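ABC-type transport system, sugar-family extracellular solute-binding protein (Peptoclostridium difficile 630, PDB 6HNI) binds tyrosine as the extracellular lipoprotein of an ABC-type transport system, probably delivering it for uptake, and also has adhesive properties. Local coordinates at residues 23-35 / 57-70. The protein carries 1 engineered substitution. Sequence-based numbering, arbitrary orientation. Where two conformers were deposited one is given.
Sequences VKKIGITQLVEHP and ENIDIDFQNAQNDM. With TYR (tyrosine), chain B; EDO (1,2-ethanediol), chain E.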
loop_
_atom_site.group_PDB
_atom_site.type_symbol
_atom_site.label_atom_id
_atom_site.label_comp_id
_atom_site.label_asym_id
_atom_site.label_seq_id
_atom_site.Cartn_x
_atom_site.Cartn_y
_atom_site.Cartn_z
ATOM N N VAL A 23 -4.170 5.318 -31.412
ATOM C CA VAL A 23 -4.535 4.604 -30.145
ATOM C C VAL A 23 -3.350 4.744 -29.169
ATOM O O VAL A 23 -2.219 4.386 -29.526
ATOM C CB VAL A 23 -4.805 3.086 -30.423
ATOM C CG1 VAL A 23 -5.008 2.288 -29.132
ATOM C CG2 VAL A 23 -5.980 2.900 -31.391
ATOM N N LYS A 24 -3.600 5.259 -27.958
ATOM C CA LYS A 24 -2.558 5.389 -26.955
ATOM C C LYS A 24 -2.411 4.042 -26.253
ATOM O O LYS A 24 -3.405 3.403 -25.896
ATOM C CB LYS A 24 -2.916 6.520 -25.953
ATOM C CG LYS A 24 -2.945 7.963 -26.534
ATOM C CD LYS A 24 -1.548 8.402 -26.907
ATOM C CE LYS A 24 -1.487 9.629 -27.766
ATOM N NZ LYS A 24 -1.706 10.872 -27.038
ATOM N N LYS A 25 -1.155 3.625 -26.105
ATOM C CA LYS A 25 -0.834 2.327 -25.479
ATOM C C LYS A 25 -0.298 2.546 -24.059
ATOM O O LYS A 25 0.675 3.256 -23.854
ATOM C CB LYS A 25 0.172 1.556 -26.342
ATOM C CG LYS A 25 -0.397 1.370 -27.766
ATOM C CD LYS A 25 0.472 0.685 -28.798
ATOM C CE LYS A 25 -0.225 0.732 -30.172
ATOM N NZ LYS A 25 -0.261 2.110 -30.746
ATOM N N ILE A 26 -1.054 1.994 -23.133
ATOM C CA ILE A 26 -0.775 2.153 -21.709
ATOM C C ILE A 26 -0.352 0.781 -21.198
ATOM O O ILE A 26 -1.006 -0.196 -21.402
ATOM C CB ILE A 26 -2.017 2.643 -20.936
ATOM C CG1 ILE A 26 -2.540 3.985 -21.505
ATOM C CG2 ILE A 26 -1.720 2.659 -19.434
ATOM C CD1 ILE A 26 -3.815 4.407 -20.820
ATOM N N GLY A 27 0.766 0.768 -20.478
ATOM C CA GLY A 27 1.189 -0.437 -19.723
ATOM C C GLY A 27 0.890 -0.258 -18.250
ATOM O O GLY A 27 1.237 0.793 -17.697
ATOM N N ILE A 28 0.226 -1.269 -17.661
ATOM C CA ILE A 28 -0.001 -1.251 -16.208
ATOM C C ILE A 28 0.868 -2.382 -15.624
ATOM O O ILE A 28 0.768 -3.494 -16.052
ATOM C CB ILE A 28 -1.454 -1.509 -15.845
ATOM C CG1 ILE A 28 -2.416 -0.473 -16.500
ATOM C CG2 ILE A 28 -1.601 -1.527 -14.317
ATOM C CD1 ILE A 28 -3.859 -0.583 -16.091
ATOM N N THR A 29 1.717 -1.961 -14.701
ATOM C CA THR A 29 2.630 -2.935 -14.002
ATOM C C THR A 29 2.245 -2.935 -12.535
ATOM O O THR A 29 2.363 -1.946 -11.839
ATOM C CB THR A 29 4.095 -2.598 -14.284
ATOM O OG1 THR A 29 4.921 -3.511 -13.474
ATOM C CG2 THR A 29 4.531 -1.222 -13.944
ATOM N N GLN A 30 1.753 -4.096 -12.101
ATOM C CA GLN A 30 1.293 -4.272 -10.726
ATOM C C GLN A 30 2.129 -5.383 -10.037
ATOM O O GLN A 30 2.338 -6.424 -10.620
ATOM C CB GLN A 30 -0.177 -4.667 -10.718
ATOM C CG GLN A 30 -0.810 -4.756 -9.350
ATOM C CD GLN A 30 -2.298 -5.058 -9.358
ATOM O OE1 GLN A 30 -3.043 -4.550 -10.233
ATOM N NE2 GLN A 30 -2.785 -5.793 -8.360
ATOM N N LEU A 31 2.590 -5.122 -8.817
ATOM C CA LEU A 31 3.473 -6.120 -8.166
ATOM C C LEU A 31 2.822 -7.494 -7.952
ATOM O O LEU A 31 3.434 -8.538 -8.244
ATOM C CB LEU A 31 3.955 -5.519 -6.861
ATOM C CG LEU A 31 4.771 -6.458 -5.945
ATOM C CD1 LEU A 31 6.030 -6.841 -6.671
ATOM C CD2 LEU A 31 5.010 -5.707 -4.661
ATOM N N VAL A 32 1.607 -7.475 -7.418
ATOM C CA VAL A 32 0.911 -8.669 -6.964
ATOM C C VAL A 32 -0.570 -8.316 -6.769
ATOM O O VAL A 32 -0.880 -7.167 -6.556
ATOM C CB VAL A 32 1.561 -9.217 -5.647
ATOM C CG1 VAL A 32 1.343 -8.258 -4.500
ATOM C CG2 VAL A 32 1.070 -10.641 -5.322
ATOM N N GLU A 33 -1.456 -9.297 -6.765
ATOM C CA GLU A 33 -2.818 -9.122 -6.240
ATOM C C GLU A 33 -2.824 -9.112 -4.701
ATOM O O GLU A 33 -2.636 -10.164 -4.012
ATOM C CB GLU A 33 -3.730 -10.230 -6.734
ATOM C CG GLU A 33 -3.927 -10.288 -8.233
ATOM C CD GLU A 33 -4.655 -11.543 -8.677
ATOM O OE1 GLU A 33 -5.148 -12.280 -7.811
ATOM O OE2 GLU A 33 -4.747 -11.790 -9.896
ATOM N N HIS A 34 -2.982 -7.940 -4.129
ATOM C CA HIS A 34 -3.461 -7.777 -2.745
ATOM C C HIS A 34 -4.498 -6.628 -2.791
ATOM O O HIS A 34 -4.484 -5.856 -3.762
ATOM C CB HIS A 34 -2.379 -7.664 -1.650
ATOM C CG HIS A 34 -1.512 -6.429 -1.634
ATOM N ND1 HIS A 34 -1.925 -5.225 -1.101
ATOM C CD2 HIS A 34 -0.187 -6.277 -1.907
ATOM C CE1 HIS A 34 -0.905 -4.377 -1.116
ATOM N NE2 HIS A 34 0.173 -4.999 -1.570
ATOM N N PRO A 35 -5.416 -6.542 -1.819
ATOM C CA PRO A 35 -6.596 -5.702 -2.063
ATOM C C PRO A 35 -6.332 -4.270 -2.427
ATOM O O PRO A 35 -6.994 -3.712 -3.345
ATOM C CB PRO A 35 -7.413 -5.832 -0.777
ATOM C CG PRO A 35 -7.085 -7.237 -0.309
ATOM C CD PRO A 35 -5.632 -7.417 -0.652
ATOM N N GLU A 57 -10.896 0.807 -27.664
ATOM C CA GLU A 57 -11.388 1.908 -28.514
ATOM C C GLU A 57 -10.265 2.899 -28.860
ATOM O O GLU A 57 -9.628 2.756 -29.895
ATOM C CB GLU A 57 -12.644 2.571 -27.908
ATOM C CG GLU A 57 -13.838 1.610 -27.851
ATOM C CD GLU A 57 -15.173 2.260 -27.510
ATOM O OE1 GLU A 57 -15.206 3.475 -27.211
ATOM O OE2 GLU A 57 -16.206 1.546 -27.548
ATOM N N ASN A 58 -10.006 3.881 -28.011
ATOM C CA ASN A 58 -8.917 4.871 -28.273
ATOM C C ASN A 58 -7.701 4.688 -27.354
ATOM O O ASN A 58 -6.699 5.443 -27.435
ATOM C CB ASN A 58 -9.442 6.294 -28.168
ATOM C CG ASN A 58 -10.134 6.573 -26.844
ATOM O OD1 ASN A 58 -10.607 5.649 -26.144
ATOM N ND2 ASN A 58 -10.210 7.850 -26.497
ATOM N N ILE A 59 -7.788 3.672 -26.493
ATOM C CA ILE A 59 -6.598 3.204 -25.738
ATOM C C ILE A 59 -6.491 1.707 -25.842
ATOM O O ILE A 59 -7.472 1.023 -26.130
ATOM C CB ILE A 59 -6.551 3.672 -24.277
ATOM C CG1 ILE A 59 -7.684 3.068 -23.446
ATOM C CG2 ILE A 59 -6.464 5.183 -24.212
ATOM C CD1 ILE A 59 -7.582 3.365 -21.964
ATOM N N ASP A 60 -5.269 1.237 -25.577
ATOM C CA ASP A 60 -4.970 -0.168 -25.385
ATOM C C ASP A 60 -4.269 -0.303 -24.039
ATOM O O ASP A 60 -3.262 0.320 -23.821
ATOM C CB ASP A 60 -4.021 -0.677 -26.449
ATOM C CG ASP A 60 -3.611 -2.108 -26.179
ATOM O OD1 ASP A 60 -4.412 -2.985 -26.538
ATOM O OD2 ASP A 60 -2.527 -2.355 -25.560
ATOM N N ILE A 61 -4.879 -1.084 -23.167
ATOM C CA ILE A 61 -4.299 -1.334 -21.832
ATOM C C ILE A 61 -3.647 -2.733 -21.827
ATOM O O ILE A 61 -4.330 -3.728 -22.055
ATOM C CB ILE A 61 -5.375 -1.202 -20.747
ATOM C CG1 ILE A 61 -6.010 0.202 -20.729
ATOM C CG2 ILE A 61 -4.783 -1.492 -19.394
ATOM C CD1 ILE A 61 -7.149 0.354 -19.726
ATOM N N ASP A 62 -2.335 -2.782 -21.531
ATOM C CA ASP A 62 -1.557 -4.028 -21.403
ATOM C C ASP A 62 -1.264 -4.168 -19.894
ATOM O O ASP A 62 -0.347 -3.524 -19.340
ATOM C CB ASP A 62 -0.272 -3.840 -22.212
ATOM C CG ASP A 62 0.663 -5.027 -22.202
ATOM O OD1 ASP A 62 0.374 -6.038 -21.520
ATOM O OD2 ASP A 62 1.713 -4.925 -22.916
ATOM N N PHE A 63 -2.086 -4.976 -19.231
ATOM C CA PHE A 63 -1.935 -5.239 -17.793
ATOM C C PHE A 63 -0.978 -6.410 -17.542
ATOM O O PHE A 63 -1.132 -7.504 -18.134
ATOM C CB PHE A 63 -3.291 -5.569 -17.181
ATOM C CG PHE A 63 -3.194 -5.980 -15.732
ATOM C CD1 PHE A 63 -2.972 -5.016 -14.749
ATOM C CD2 PHE A 63 -3.279 -7.291 -15.359
ATOM C CE1 PHE A 63 -2.819 -5.345 -13.415
ATOM C CE2 PHE A 63 -3.115 -7.673 -14.002
ATOM C CZ PHE A 63 -2.908 -6.684 -13.039
ATOM N N GLN A 64 -0.032 -6.174 -16.641
ATOM C CA GLN A 64 0.988 -7.181 -16.272
ATOM C C GLN A 64 1.155 -7.233 -14.764
ATOM O O GLN A 64 1.403 -6.223 -14.105
ATOM C CB GLN A 64 2.340 -6.879 -16.910
ATOM C CG GLN A 64 2.343 -6.852 -18.432
ATOM C CD GLN A 64 2.228 -8.218 -19.058
ATOM O OE1 GLN A 64 2.740 -9.187 -18.506
ATOM N NE2 GLN A 64 1.655 -8.310 -20.273
ATOM N N ASN A 65 0.989 -8.438 -14.230
ATOM C CA ASN A 65 1.125 -8.738 -12.796
ATOM C C ASN A 65 2.431 -9.525 -12.617
ATOM O O ASN A 65 2.653 -10.533 -13.272
ATOM C CB ASN A 65 -0.085 -9.529 -12.372
ATOM C CG ASN A 65 -0.116 -9.886 -10.880
ATOM O OD1 ASN A 65 0.841 -9.708 -10.135
ATOM N ND2 ASN A 65 -1.238 -10.426 -10.449
ATOM N N ALA A 66 3.282 -9.030 -11.727
ATOM C CA ALA A 66 4.574 -9.701 -11.423
ATOM C C ALA A 66 4.443 -10.906 -10.506
ATOM O O ALA A 66 5.430 -11.576 -10.258
ATOM C CB ALA A 66 5.551 -8.737 -10.841
ATOM N N GLN A 67 3.261 -11.110 -9.940
ATOM C CA GLN A 67 3.018 -12.184 -8.964
ATOM C C GLN A 67 4.031 -12.197 -7.820
ATOM O O GLN A 67 4.478 -13.285 -7.359
ATOM C CB GLN A 67 2.934 -13.528 -9.681
ATOM C CG GLN A 67 1.761 -13.641 -10.638
ATOM C CD GLN A 67 1.706 -15.001 -11.302
ATOM O OE1 GLN A 67 2.277 -15.202 -12.360
ATOM N NE2 GLN A 67 1.059 -15.952 -10.654
ATOM N N ASN A 68 4.340 -11.007 -7.334
ATOM C CA ASN A 68 5.252 -10.757 -6.209
ATOM C C ASN A 68 6.703 -11.092 -6.476
ATOM O O ASN A 68 7.519 -11.094 -5.547
ATOM C CB ASN A 68 4.784 -11.406 -4.885
ATOM C CG ASN A 68 4.465 -10.388 -3.810
ATOM O OD1 ASN A 68 4.813 -9.210 -3.904
ATOM N ND2 ASN A 68 3.813 -10.847 -2.751
ATOM N N ASP A 69 7.061 -11.353 -7.719
ATOM C CA ASP A 69 8.431 -11.724 -8.105
ATOM C C ASP A 69 9.211 -10.472 -8.514
ATOM O O ASP A 69 8.902 -9.839 -9.549
ATOM C CB ASP A 69 8.362 -12.680 -9.302
ATOM C CG ASP A 69 9.708 -13.269 -9.665
ATOM O OD1 ASP A 69 10.259 -14.000 -8.831
ATOM O OD2 ASP A 69 10.229 -12.944 -10.760
ATOM N N MET A 70 10.249 -10.118 -7.784
ATOM C CA MET A 70 11.013 -8.913 -8.091
ATOM C C MET A 70 11.668 -8.907 -9.461
ATOM O O MET A 70 11.555 -7.883 -10.177
ATOM C CB MET A 70 12.003 -8.531 -7.000
ATOM C CG MET A 70 11.324 -8.220 -5.682
ATOM S SD MET A 70 10.188 -6.833 -5.713
ATOM C CE MET A 70 9.139 -7.316 -4.348
HETATM N N TYR B . 2.751 1.308 0.206
HETATM C CA TYR B . 3.210 0.133 -0.556
HETATM C C TYR B . 4.351 0.538 -1.476
HETATM O O TYR B . 4.751 -0.278 -2.298
HETATM C CB TYR B . 2.053 -0.633 -1.230
HETATM C CG TYR B . 1.117 -1.250 -0.244
HETATM C CD1 TYR B . 1.572 -2.319 0.584
HETATM C CD2 TYR B . -0.153 -0.808 -0.024
HETATM C CE1 TYR B . 0.750 -2.839 1.550
HETATM C CE2 TYR B . -0.991 -1.324 0.940
HETATM C CZ TYR B . -0.519 -2.373 1.763
HETATM O OH TYR B . -1.340 -2.898 2.742
HETATM O OXT TYR B . 4.908 1.605 -1.323
HETATM C C1 EDO E . -1.067 -13.339 -7.219
HETATM O O1 EDO E . -1.013 -12.011 -7.825
HETATM C C2 EDO E . 0.288 -13.841 -6.699
HETATM O O2 EDO E . 0.742 -15.044 -7.319
HETATM O O HOH W 1 -4.134 -9.898 -11.526
#
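I28 meets two side chains of strand 59-65 at once. Its CD1 lies 3.5 Å from CG2 of I61, and its CG2 reaches the edge of the F63 ring, 3.8 Å from CD1. The I28 torsion divides these roles: CG2 stands anti to the backbone N, while CG1 (chi1 -58°) carries CD1 back to I61. Q30 continues the row. Its OE1 comes to the same ring edge, 3.3 Å from F63 CE1, with amide and ring planes 73° apart. The Q30 chain is extended, and its NE2 donates to V32 O from above the carbonyl plane and also bonds D38 OD1. These two acceptors help fix the amide. R41 of helix 35-50 makes a cation-pi contact with F63.

The two strands run parallel, in register from K24-I59 to Q30-N65. Eight backbone hydrogen bonds join them, from K24 N to N58 O through A66 N to Q30 O. With helix 35-50 they form a beta-alpha-beta unit of a periplasmic-binding-protein fold. Strand 59-65 is an edge strand of the five-stranded parallel sheet, with strand 24-30 next to it.

Past the strands, L31 O accepts from N68 N at 2.8 Å. The N68 amide lies against V32, with CG 3.6 Å from V32 CB, and its OD1 faces L31 CG. A66 to D69 forms a type I' turn. N65 OD1 adds an Asx turn by accepting from Q67 N (2.8 Å). N65 ND2 and E33 OE2 share a water. A 1,2-ethanediol, probably from crystallisation, takes bonds at O1 from E33 N and N65 ND2. Next along the chain, H34 enters the tyrosine pocket, its CE1 3.5 Å from the ligand's CE1. H34 NE2 is hydrogen-bonded to N218 OD1, and N218 ND2 in turn bonds the tyrosine.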